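Local coordinates for ribose ABC transporter, substrate binding protein (Conexibacter woesei, PDB 4KQ9) that probably binds ribose or a related sugar outside the cell membrane as the solute-binding component of an ABC transporter, at residues K30-V35 and A254-A259; T34-D39 and Y261-K266; G116-T121 and V276-T281; D285-M288 and A292-R295. The protein carries 1 engineered substitution. One frame throughout, in Å; residues are numbered along the deposited sequence.

Contact 1: K30-V35 and A254-A259; sequences KAQATV and AIDVMA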
loop_
_atom_site.group_PDB
_atom_site.type_symbol
_atom_site.label_atom_id
_atom_site.label_comp_id
_atom_site.label_asym_id
_atom_site.label_seq_id
_atom_site.Cartn_x
_atom_site.Cartn_y
_atom_site.Cartn_z
ATOM N N LYS A 30 -12.639 -7.847 9.997
ATOM C CA LYS A 30 -13.652 -8.796 10.493
ATOM C C LYS A 30 -13.261 -9.449 11.755
ATOM O O LYS A 30 -14.040 -9.483 12.690
ATOM C CB LYS A 30 -13.950 -9.883 9.451
ATOM C CG LYS A 30 -14.877 -9.435 8.368
ATOM C CD LYS A 30 -15.420 -10.617 7.553
ATOM C CE LYS A 30 -14.680 -10.798 6.232
ATOM N NZ LYS A 30 -14.919 -12.162 5.690
ATOM N N ALA A 31 -12.028 -9.920 11.837
ATOM C CA ALA A 31 -11.568 -10.551 13.013
ATOM C C ALA A 31 -11.599 -9.586 14.209
ATOM O O ALA A 31 -11.952 -9.956 15.368
ATOM C CB ALA A 31 -10.170 -11.091 12.808
ATOM N N GLN A 32 -11.154 -8.356 13.991
ATOM C CA GLN A 32 -11.119 -7.457 15.161
ATOM C C GLN A 32 -12.496 -6.966 15.563
ATOM O O GLN A 32 -12.687 -6.613 16.707
ATOM C CB GLN A 32 -10.191 -6.264 14.968
ATOM C CG GLN A 32 -9.870 -5.475 16.272
ATOM C CD GLN A 32 -9.190 -6.212 17.396
ATOM O OE1 GLN A 32 -8.685 -7.316 17.255
ATOM N NE2 GLN A 32 -9.156 -5.579 18.536
ATOM N N ALA A 33 -13.382 -6.823 14.609
ATOM C CA ALA A 33 -14.717 -6.412 14.869
ATOM C C ALA A 33 -15.438 -7.370 15.832
ATOM O O ALA A 33 -16.170 -6.940 16.741
ATOM C CB ALA A 33 -15.441 -6.292 13.565
ATOM N N THR A 34 -15.124 -8.666 15.679
ATOM C CA THR A 34 -15.611 -9.681 16.566
ATOM C C THR A 34 -15.081 -9.480 17.961
ATOM O O THR A 34 -15.849 -9.574 18.909
ATOM C CB THR A 34 -15.209 -11.074 16.017
ATOM O OG1 THR A 34 -15.923 -11.263 14.777
ATOM C CG2 THR A 34 -15.459 -12.183 17.029
ATOM N N VAL A 35 -13.786 -9.189 18.077
ATOM C CA VAL A 35 -13.184 -8.985 19.356
ATOM C C VAL A 35 -13.777 -7.806 20.111
ATOM O O VAL A 35 -13.986 -7.858 21.322
ATOM C CB VAL A 35 -11.677 -8.748 19.173
ATOM C CG1 VAL A 35 -11.072 -8.272 20.472
ATOM C CG2 VAL A 35 -11.002 -10.054 18.705
ATOM N N ALA A 254 -7.866 -0.043 11.944
ATOM C CA ALA A 254 -9.020 0.790 11.636
ATOM C C ALA A 254 -10.217 0.477 12.539
ATOM O O ALA A 254 -10.888 1.410 13.041
ATOM C CB ALA A 254 -9.428 0.662 10.169
ATOM N N ILE A 255 -10.448 -0.797 12.787
ATOM C CA ILE A 255 -11.532 -1.214 13.677
ATOM C C ILE A 255 -11.244 -0.731 15.114
ATOM O O ILE A 255 -12.095 -0.245 15.738
ATOM C CB ILE A 255 -11.786 -2.745 13.687
ATOM C CG1 ILE A 255 -12.462 -3.221 12.418
ATOM C CG2 ILE A 255 -12.681 -3.173 14.851
ATOM C CD1 ILE A 255 -13.721 -2.476 12.095
ATOM N N ASP A 256 -10.049 -0.945 15.607
ATOM C CA ASP A 256 -9.688 -0.486 16.927
ATOM C C ASP A 256 -9.845 1.048 17.098
ATOM O O ASP A 256 -10.314 1.481 18.070
ATOM C CB ASP A 256 -8.329 -0.940 17.333
ATOM C CG ASP A 256 -8.337 -2.334 17.968
ATOM O OD1 ASP A 256 -9.377 -2.806 18.483
ATOM O OD2 ASP A 256 -7.296 -2.932 17.911
ATOM N N VAL A 257 -9.419 1.807 16.113
ATOM C CA VAL A 257 -9.622 3.232 16.116
ATOM C C VAL A 257 -11.114 3.593 16.211
ATOM O O VAL A 257 -11.526 4.328 17.039
ATOM C CB VAL A 257 -8.945 3.874 14.907
ATOM C CG1 VAL A 257 -9.261 5.330 14.857
ATOM C CG2 VAL A 257 -7.453 3.675 15.024
HETATM N N MSE A 258 -11.899 3.038 15.346
HETATM C CA MSE A 258 -13.310 3.283 15.384
HETATM C C MSE A 258 -13.925 2.817 16.666
HETATM O O MSE A 258 -14.691 3.578 17.270
HETATM C CB MSE A 258 -14.011 2.604 14.219
HETATM C CG MSE A 258 -15.521 2.802 14.200
HETATM SE SE MSE A 258 -15.927 4.689 13.736
HETATM C CE MSE A 258 -15.605 4.585 11.843
ATOM N N ALA A 259 -13.633 1.607 17.127
ATOM C CA ALA A 259 -14.265 1.149 18.389
ATOM C C ALA A 259 -13.842 1.986 19.621
ATOM O O ALA A 259 -14.691 2.321 20.471
ATOM C CB ALA A 259 -14.049 -0.324 18.618
#

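Contact 2: T34-D39 and Y261-K266; sequences TVRRLD and YLETGK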
loop_
_atom_site.group_PDB
_atom_site.type_symbol
_atom_site.label_atom_id
_atom_site.label_comp_id
_atom_site.label_asym_id
_atom_site.label_seq_id
_atom_site.Cartn_x
_atom_site.Cartn_y
_atom_site.Cartn_z
ATOM N N THR A 34 -15.124 -8.666 15.679
ATOM C CA THR A 34 -15.611 -9.681 16.566
ATOM C C THR A 34 -15.081 -9.480 17.961
ATOM O O THR A 34 -15.849 -9.574 18.909
ATOM C CB THR A 34 -15.209 -11.074 16.017
ATOM O OG1 THR A 34 -15.923 -11.263 14.777
ATOM C CG2 THR A 34 -15.459 -12.183 17.029
ATOM N N VAL A 35 -13.786 -9.189 18.077
ATOM C CA VAL A 35 -13.184 -8.985 19.356
ATOM C C VAL A 35 -13.777 -7.806 20.111
ATOM O O VAL A 35 -13.986 -7.858 21.322
ATOM C CB VAL A 35 -11.677 -8.748 19.173
ATOM C CG1 VAL A 35 -11.072 -8.272 20.472
ATOM C CG2 VAL A 35 -11.002 -10.054 18.705
ATOM N N ARG A 36 -14.021 -6.733 19.391
ATOM C CA ARG A 36 -14.577 -5.513 19.990
ATOM C C ARG A 36 -16.124 -5.584 20.094
ATOM O O ARG A 36 -16.766 -4.630 20.544
ATOM C CB ARG A 36 -14.187 -4.312 19.135
ATOM C CG ARG A 36 -12.697 -4.013 19.047
ATOM C CD ARG A 36 -12.063 -3.944 20.421
ATOM N NE ARG A 36 -12.557 -2.792 21.185
ATOM C CZ ARG A 36 -11.960 -1.592 21.230
ATOM N NH1 ARG A 36 -10.860 -1.346 20.535
ATOM N NH2 ARG A 36 -12.451 -0.626 21.997
ATOM N N ARG A 37 -16.700 -6.660 19.593
ATOM C CA ARG A 37 -18.137 -6.928 19.629
ATOM C C ARG A 37 -19.025 -5.950 18.892
ATOM O O ARG A 37 -20.135 -5.668 19.323
ATOM C CB ARG A 37 -18.606 -7.124 21.072
ATOM C CG ARG A 37 -18.017 -8.391 21.661
ATOM C CD ARG A 37 -18.727 -8.882 22.912
ATOM N NE ARG A 37 -18.311 -8.089 24.046
ATOM C CZ ARG A 37 -19.122 -7.456 24.890
ATOM N NH1 ARG A 37 -18.576 -6.749 25.873
ATOM N NH2 ARG A 37 -20.457 -7.535 24.799
ATOM N N LEU A 38 -18.556 -5.488 17.741
ATOM C CA LEU A 38 -19.312 -4.623 16.890
ATOM C C LEU A 38 -20.306 -5.393 16.022
ATOM O O LEU A 38 -20.070 -6.536 15.685
ATOM C CB LEU A 38 -18.373 -3.894 15.904
ATOM C CG LEU A 38 -17.300 -3.006 16.496
ATOM C CD1 LEU A 38 -16.330 -2.594 15.385
ATOM C CD2 LEU A 38 -17.978 -1.779 17.063
ATOM N N ASP A 39 -21.400 -4.740 15.652
ATOM C CA ASP A 39 -22.221 -5.191 14.535
ATOM C C ASP A 39 -21.612 -4.653 13.244
ATOM O O ASP A 39 -21.773 -3.468 12.894
ATOM C CB ASP A 39 -23.692 -4.751 14.670
ATOM C CG ASP A 39 -24.541 -5.224 13.499
ATOM O OD1 ASP A 39 -24.211 -6.265 12.896
ATOM O OD2 ASP A 39 -25.524 -4.549 13.152
ATOM N N TYR A 261 -13.037 5.201 19.541
ATOM C CA TYR A 261 -13.792 6.448 19.414
ATOM C C TYR A 261 -15.280 6.267 19.825
ATOM O O TYR A 261 -15.836 7.121 20.573
ATOM C CB TYR A 261 -13.737 6.983 18.016
ATOM C CG TYR A 261 -14.544 8.215 17.767
ATOM C CD1 TYR A 261 -14.160 9.390 18.321
ATOM C CD2 TYR A 261 -15.677 8.216 16.919
ATOM C CE1 TYR A 261 -14.864 10.544 18.120
ATOM C CE2 TYR A 261 -16.420 9.382 16.726
ATOM C CZ TYR A 261 -15.971 10.549 17.332
ATOM O OH TYR A 261 -16.561 11.783 17.145
ATOM N N LEU A 262 -15.923 5.213 19.345
ATOM C CA LEU A 262 -17.334 4.959 19.735
ATOM C C LEU A 262 -17.491 4.707 21.250
ATOM O O LEU A 262 -18.512 5.048 21.842
ATOM C CB LEU A 262 -17.929 3.851 18.944
ATOM C CG LEU A 262 -18.090 4.072 17.443
ATOM C CD1 LEU A 262 -18.622 2.780 16.824
ATOM C CD2 LEU A 262 -18.957 5.251 17.045
ATOM N N GLU A 263 -16.447 4.224 21.895
ATOM C CA GLU A 263 -16.491 3.912 23.303
ATOM C C GLU A 263 -16.229 5.126 24.213
ATOM O O GLU A 263 -16.834 5.244 25.268
ATOM C CB GLU A 263 -15.446 2.832 23.525
ATOM C CG GLU A 263 -15.188 2.431 24.938
ATOM C CD GLU A 263 -14.237 1.240 24.989
ATOM O OE1 GLU A 263 -14.481 0.203 24.284
ATOM O OE2 GLU A 263 -13.242 1.367 25.716
ATOM N N THR A 264 -15.343 6.032 23.788
ATOM C CA THR A 264 -14.831 7.081 24.644
ATOM C C THR A 264 -15.180 8.504 24.171
ATOM O O THR A 264 -15.006 9.455 24.929
ATOM C CB THR A 264 -13.314 7.001 24.744
ATOM O OG1 THR A 264 -12.729 7.427 23.505
ATOM C CG2 THR A 264 -12.829 5.545 25.079
ATOM N N GLY A 265 -15.593 8.636 22.913
ATOM C CA GLY A 265 -15.717 9.891 22.274
ATOM C C GLY A 265 -14.455 10.709 22.129
ATOM O O GLY A 265 -14.554 11.879 21.715
ATOM N N LYS A 266 -13.281 10.179 22.482
ATOM C CA LYS A 266 -12.050 10.930 22.279
ATOM C C LYS A 266 -11.564 10.844 20.786
ATOM O O LYS A 266 -11.412 9.750 20.259
ATOM C CB LYS A 266 -10.938 10.414 23.175
ATOM C CG LYS A 266 -11.104 10.783 24.624
ATOM C CD LYS A 266 -10.182 10.010 25.553
ATOM C CE LYS A 266 -10.650 10.202 26.991
ATOM N NZ LYS A 266 -10.029 9.197 27.914
#

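Contact 3: G116-T121 and V276-T281; sequences GRLKAT and VIEIDT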
loop_
_atom_site.group_PDB
_atom_site.type_symbol
_atom_site.label_atom_id
_atom_site.label_comp_id
_atom_site.label_asym_id
_atom_site.label_seq_id
_atom_site.Cartn_x
_atom_site.Cartn_y
_atom_site.Cartn_z
ATOM N N GLY A 116 9.287 4.472 0.186
ATOM C CA GLY A 116 10.344 5.015 -0.736
ATOM C C GLY A 116 11.720 5.162 -0.133
ATOM O O GLY A 116 12.715 4.777 -0.745
ATOM N N ARG A 117 11.801 5.668 1.101
ATOM C CA ARG A 117 13.088 5.803 1.799
ATOM C C ARG A 117 13.668 4.464 2.184
ATOM O O ARG A 117 14.895 4.269 2.149
ATOM C CB ARG A 117 12.937 6.653 3.078
ATOM C CG ARG A 117 12.777 8.138 2.813
ATOM C CD ARG A 117 12.854 9.006 4.081
ATOM N NE ARG A 117 11.525 9.430 4.478
ATOM C CZ ARG A 117 10.777 8.788 5.371
ATOM N NH1 ARG A 117 9.585 9.234 5.630
ATOM N NH2 ARG A 117 11.235 7.716 6.011
ATOM N N LEU A 118 12.822 3.534 2.591
ATOM C CA LEU A 118 13.337 2.212 2.927
ATOM C C LEU A 118 13.982 1.509 1.705
ATOM O O LEU A 118 15.091 0.864 1.800
ATOM C CB LEU A 118 12.241 1.296 3.470
ATOM C CG LEU A 118 11.578 1.708 4.806
ATOM C CD1 LEU A 118 10.402 0.771 5.028
ATOM C CD2 LEU A 118 12.585 1.652 5.960
ATOM N N LYS A 119 13.288 1.624 0.574
ATOM C CA LYS A 119 13.754 1.017 -0.668
ATOM C C LYS A 119 15.069 1.644 -1.193
ATOM O O LYS A 119 16.001 0.917 -1.565
ATOM C CB LYS A 119 12.633 1.079 -1.726
ATOM C CG LYS A 119 11.521 0.060 -1.414
ATOM C CD LYS A 119 10.209 0.531 -2.088
ATOM C CE LYS A 119 9.980 -0.072 -3.438
ATOM N NZ LYS A 119 8.756 0.332 -4.225
ATOM N N ALA A 120 15.086 2.943 -1.210
ATOM C CA ALA A 120 16.240 3.711 -1.651
ATOM C C ALA A 120 17.445 3.506 -0.746
ATOM O O ALA A 120 18.577 3.314 -1.266
ATOM C CB ALA A 120 15.889 5.142 -1.825
ATOM N N THR A 121 17.219 3.413 0.589
ATOM C CA THR A 121 18.276 3.154 1.531
ATOM C C THR A 121 18.860 1.754 1.426
ATOM O O THR A 121 20.107 1.566 1.549
ATOM C CB THR A 121 17.787 3.433 2.977
ATOM O OG1 THR A 121 17.276 4.734 3.003
ATOM C CG2 THR A 121 18.888 3.306 3.978
ATOM N N VAL A 276 4.857 -1.078 8.157
ATOM C CA VAL A 276 5.326 -1.751 6.943
ATOM C C VAL A 276 6.533 -2.611 7.339
ATOM O O VAL A 276 7.200 -2.282 8.339
ATOM C CB VAL A 276 5.718 -0.755 5.843
ATOM C CG1 VAL A 276 4.586 0.156 5.477
ATOM C CG2 VAL A 276 6.984 0.054 6.156
ATOM N N ILE A 277 6.759 -3.697 6.604
ATOM C CA ILE A 277 7.811 -4.652 6.866
ATOM C C ILE A 277 8.588 -4.927 5.577
ATOM O O ILE A 277 7.977 -5.289 4.582
ATOM C CB ILE A 277 7.299 -5.979 7.420
ATOM C CG1 ILE A 277 6.677 -5.762 8.791
ATOM C CG2 ILE A 277 8.464 -6.910 7.631
ATOM C CD1 ILE A 277 6.141 -6.968 9.495
ATOM N N GLU A 278 9.886 -4.703 5.607
ATOM C CA GLU A 278 10.828 -5.027 4.511
ATOM C C GLU A 278 11.259 -6.485 4.557
ATOM O O GLU A 278 11.594 -7.033 5.652
ATOM C CB GLU A 278 12.140 -4.256 4.696
ATOM C CG GLU A 278 11.998 -2.779 4.774
ATOM C CD GLU A 278 13.305 -2.075 5.191
ATOM O OE1 GLU A 278 14.350 -2.209 4.503
ATOM O OE2 GLU A 278 13.282 -1.363 6.223
ATOM N N ILE A 279 11.354 -7.092 3.373
ATOM C CA ILE A 279 11.653 -8.487 3.228
ATOM C C ILE A 279 12.777 -8.548 2.215
ATOM O O ILE A 279 12.553 -8.108 1.098
ATOM C CB ILE A 279 10.428 -9.196 2.646
ATOM C CG1 ILE A 279 9.195 -8.882 3.473
ATOM C CG2 ILE A 279 10.658 -10.691 2.570
ATOM C CD1 ILE A 279 8.057 -9.766 3.123
ATOM N N ASP A 280 13.973 -9.034 2.590
ATOM C CA ASP A 280 15.073 -9.162 1.648
ATOM C C ASP A 280 15.596 -10.584 1.620
ATOM O O ASP A 280 15.167 -11.442 2.400
ATOM C CB ASP A 280 16.132 -8.080 1.836
ATOM C CG ASP A 280 16.998 -8.294 3.104
ATOM O OD1 ASP A 280 17.601 -9.375 3.231
ATOM O OD2 ASP A 280 17.072 -7.372 3.941
ATOM N N THR A 281 16.433 -10.863 0.645
ATOM C CA THR A 281 16.897 -12.221 0.409
ATOM C C THR A 281 17.543 -12.798 1.687
ATOM O O THR A 281 17.217 -13.906 2.066
ATOM C CB THR A 281 17.854 -12.296 -0.817
ATOM O OG1 THR A 281 17.220 -11.723 -1.979
ATOM C CG2 THR A 281 18.203 -13.794 -1.135
HETATM O O HOH W 1 16.072 -0.127 4.105
#

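Contact 4: D285-M288 and A292-R295; sequences DRVM and AWER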
loop_
_atom_site.group_PDB
_atom_site.type_symbol
_atom_site.label_atom_id
_atom_site.label_comp_id
_atom_site.label_asym_id
_atom_site.label_seq_id
_atom_site.Cartn_x
_atom_site.Cartn_y
_atom_site.Cartn_z
ATOM N N ASP A 285 13.179 -15.448 5.478
ATOM C CA ASP A 285 12.659 -16.616 6.208
ATOM C C ASP A 285 12.552 -16.330 7.749
ATOM O O ASP A 285 11.535 -16.651 8.368
ATOM C CB ASP A 285 13.487 -17.876 5.841
ATOM C CG ASP A 285 13.419 -18.214 4.301
ATOM O OD1 ASP A 285 12.283 -18.311 3.721
ATOM O OD2 ASP A 285 14.514 -18.342 3.682
ATOM N N ARG A 286 13.546 -15.678 8.314
ATOM C CA ARG A 286 13.510 -15.232 9.711
ATOM C C ARG A 286 12.367 -14.263 9.921
ATOM O O ARG A 286 11.535 -14.432 10.808
ATOM C CB ARG A 286 14.780 -14.501 10.096
ATOM C CG ARG A 286 15.979 -15.344 10.463
ATOM C CD ARG A 286 17.181 -14.419 10.794
ATOM N NE ARG A 286 18.152 -14.352 9.692
ATOM C CZ ARG A 286 18.888 -13.291 9.362
ATOM N NH1 ARG A 286 19.725 -13.370 8.334
ATOM N NH2 ARG A 286 18.798 -12.151 10.032
ATOM N N VAL A 287 12.283 -13.259 9.069
ATOM C CA VAL A 287 11.211 -12.274 9.229
ATOM C C VAL A 287 9.859 -12.954 9.194
ATOM O O VAL A 287 8.946 -12.768 10.074
ATOM C CB VAL A 287 11.329 -11.192 8.161
ATOM C CG1 VAL A 287 10.038 -10.426 8.049
ATOM C CG2 VAL A 287 12.494 -10.277 8.454
HETATM N N MSE A 288 9.700 -13.813 8.209
HETATM C CA MSE A 288 8.383 -14.381 7.991
HETATM C C MSE A 288 7.921 -15.395 9.012
HETATM O O MSE A 288 6.722 -15.724 9.059
HETATM C CB MSE A 288 8.290 -14.943 6.568
HETATM C CG MSE A 288 8.045 -13.781 5.575
HETATM SE SE MSE A 288 7.795 -14.666 3.804
HETATM C CE MSE A 288 5.928 -15.321 3.900
ATOM N N ALA A 292 5.939 -10.254 14.384
ATOM C CA ALA A 292 5.539 -8.999 13.721
ATOM C C ALA A 292 4.947 -9.303 12.370
ATOM O O ALA A 292 3.906 -8.722 12.002
ATOM C CB ALA A 292 6.678 -8.079 13.556
ATOM N N TRP A 293 5.552 -10.242 11.661
ATOM C CA TRP A 293 4.965 -10.709 10.375
ATOM C C TRP A 293 3.614 -11.323 10.568
ATOM O O TRP A 293 2.697 -11.119 9.741
ATOM C CB TRP A 293 5.871 -11.661 9.620
ATOM C CG TRP A 293 5.332 -12.122 8.333
ATOM C CD1 TRP A 293 4.650 -13.262 8.081
ATOM C CD2 TRP A 293 5.383 -11.407 7.102
ATOM N NE1 TRP A 293 4.283 -13.328 6.744
ATOM C CE2 TRP A 293 4.709 -12.181 6.130
ATOM C CE3 TRP A 293 5.944 -10.188 6.728
ATOM C CZ2 TRP A 293 4.620 -11.790 4.786
ATOM C CZ3 TRP A 293 5.831 -9.793 5.423
ATOM C CH2 TRP A 293 5.171 -10.598 4.459
ATOM N N GLU A 294 3.429 -12.096 11.625
ATOM C CA GLU A 294 2.102 -12.664 11.798
ATOM C C GLU A 294 1.003 -11.605 12.095
ATOM O O GLU A 294 -0.125 -11.757 11.651
ATOM C CB GLU A 294 2.083 -13.695 12.953
ATOM C CG GLU A 294 0.666 -14.275 13.057
ATOM C CD GLU A 294 0.456 -15.278 14.163
ATOM O OE1 GLU A 294 1.188 -15.208 15.169
ATOM O OE2 GLU A 294 -0.480 -16.104 14.032
ATOM N N ARG A 295 1.314 -10.578 12.900
ATOM C CA ARG A 295 0.371 -9.483 13.058
ATOM C C ARG A 295 0.158 -8.727 11.747
ATOM O O ARG A 295 -0.942 -8.239 11.476
ATOM C CB ARG A 295 0.822 -8.531 14.167
ATOM C CG ARG A 295 0.831 -9.174 15.542
ATOM C CD ARG A 295 1.108 -8.146 16.680
ATOM N NE ARG A 295 2.464 -7.617 16.569
ATOM C CZ ARG A 295 3.517 -8.098 17.230
ATOM N NH1 ARG A 295 3.357 -9.090 18.083
ATOM N NH2 ARG A 295 4.730 -7.598 17.026
HETATM O O HOH W 2 8.337 -11.080 12.010
#

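Contact 1: K30-V35 and A254-A259
Gln32 and Asp256 meet through one side-chain hydrogen bond, Gln32 NE2 donating to Asp256 OD1 at 2.8 Å with an N-H...O angle of 147°. The carboxylate oxygen is met on its syn side, while the amide and carboxylate planes stand almost perpendicular. Gln32 reaches across because CG lies anti to the backbone N (chi1 -167°) and the chain then bends at its second torsion. OD1 is gripped twice, since Arg36 NH1 also forms a salt bridge with it; the arginine would be expected to hold Asp256 in its anionic form.

The apolar part lies beside this bond. Ile255 presents its CG2 branch to the backbone of the facing helix, 3.7 Å from Ala33 N, and the same methyl sits 4.0 Å from Gln32 CB. The methyl of Ala33 is a looser neighbour, its CB 4.4 Å from Ile255 CG2. The branch comes up against the main chain where the CA atoms of Ala33 and Ile255 are 6.2 Å apart.

The segment axes approach to 9.2 Å and run in the same general direction, with a signed crossing angle of -32°. Ala33 and Ile255 also meet Phe40, and Ile255 reaches Ile68, placing helices 20-35 and 247-264 side by side on one face of the six-stranded parallel sheet, the Rossmann-like lobe of a type I periplasmic binding protein.

Contact 2: T34-D39 and Y261-K266
Arg36 and Glu263 meet in a salt bridge at the surface, the guanidinium NH2 of Arg36 donating to Glu263 OE1 at 3.2 Å. The bond is bent, with an N-H...O angle of 139°. The oxygen lies at the edge of the guanidinium and in its plane, yet the nitrogen comes to the carboxylate from above, 50° out of that group's plane. The planes of the two groups are steeply inclined, and their side chains cross at about a right angle.

Further out, two acids of the same helix as Glu263 fix the arginine: Asp256 takes NH1 and is its strongest partner, and Asp260 takes NH2. The arginine chain, bent at both its second and third torsions, runs beside Ala259 on its way to them. Glu263 arrives differently, extended beyond CG, with CG anti to the backbone N (chi1 174°).

Behind the charges lie two helix ends. The first closes in a Schellman motif: Arg37, with positive phi, bonds through its N to Thr34 O at 3.1 Å, and Leu38 N probably bonds to Ala33 O. After Glu263, Gly265 leaves the helix with positive phi, its N bonded to Tyr261 O at 2.8 Å. Just before it, Thr264 forms an ST turn, Thr264 OG1 accepting from Lys266 N at 3.0 Å; OG1 also bonds to Asp260 O.

With one positive group facing three carboxylates, the arginine probably offsets repulsion along the acidic edge of helix 247-264, and the long, bent bond to Glu263 is consistent with a peripheral share in that balance.

Contact 3: G116-T121 and V276-T281
Segment 116-121 of helix 112-126 rides over strand 277-280 with Leu118 facing Glu278, their CA atoms 7.8 Å apart. Leu118 carries the contact and uses both methyl branches. Leu118 CD1 meets Val276 CG2 at 3.7 Å, an apolar touch, whereas Leu118 CD2 presses tightly on Glu278 OE2 at 3.1 Å. Glu278 sets its CG beside the backbone N (chi1 -57°) and stretches out from there, which brings CD and OE2 obliquely across the leucine. Glu278 OE1 takes a hydrogen bond from a water at 2.7 Å; the same water donates to Leu118 O, also at 2.7 Å, tying the strand side chain to the helix backbone through solvent.

Helix 112-126 and strand 277-280 each follow a crossing between the lobes, as in the three-crossover hinge of type I periplasmic binding proteins. A bound glycerol, probably from crystallisation, lies about 4 Å from the side chain of Val276.

Strand 277-280 pairs antiparallel with strand 241-244, where Val276 also packs on Val243. On the helix, Arg117 O accepts from Thr121 OG1 at 2.6 Å and, on the opposite face of the carbonyl plane, from the backbone N of Thr121.

Contact 4: D285-M288 and A292-R295
Met288, present as selenomethionine, lies over the indole of Trp293 with its CG directly above the ring, a CH-pi contact between the two short helices 284-289 and 291-297 at the C-terminal end of the chain. Met288 CG stands 3.8 Å from the centroid of the five-membered ring of Trp293 and 14° off its normal. Met288 SE is placed less squarely, 4.9 Å from the centroid of the six-membered ring of Trp293 and oblique to it, a Met-aromatic contact. The chain bends at its third torsion, turning Met288 CE back to the indole, 3.8 Å from Trp293 NE1.

The two side chains run side by side in the same direction. Trp293 achieves this with CG anti to the backbone N (chi1 -179°), and a second torsion of -95° turns the ring broadside to the methionine. Val287 adds a lighter apolar touch, its CG1 lying 4.3 Å from Trp293 CE3.

Trp293 is buried, and its ring also packs against Ile279 of strand 277-280, while Val287 leans on Ile277 of the same strand. Leu231, from helix 228-236, meets Met288. The second helix is further secured by the disulfide between Cys296 and Cys246, which joins the tail to the chain just ahead of helix 247-264.

Where the helices change direction, the backbone of Val287 also comes close to the side chain of Trp293: Val287 O is 3.3 Å from Trp293 CB. A water spans the same corner, donating to Val287 O at 2.6 Å and accepting from Trp293 N at 2.9 Å.

From the N terminus, helix 20-35 and the turn after it open contacts 1 and 2, which close far along the chain on helix 247-264; they share Thr34 and Val35 and form one continuous interface in the first lobe. Contact 3 opens later, on helix 112-126, and closes on strand 277-280, beyond helix 247-264, so it crosses both; its centre is about 28 Å from that of contact 1. Contact 4 follows in series as a short local closure between neighbouring helices. It touches contact 3 through side chains of strand 277-280, so the C-terminal helices are packed onto the strand that helix 112-126 overlies.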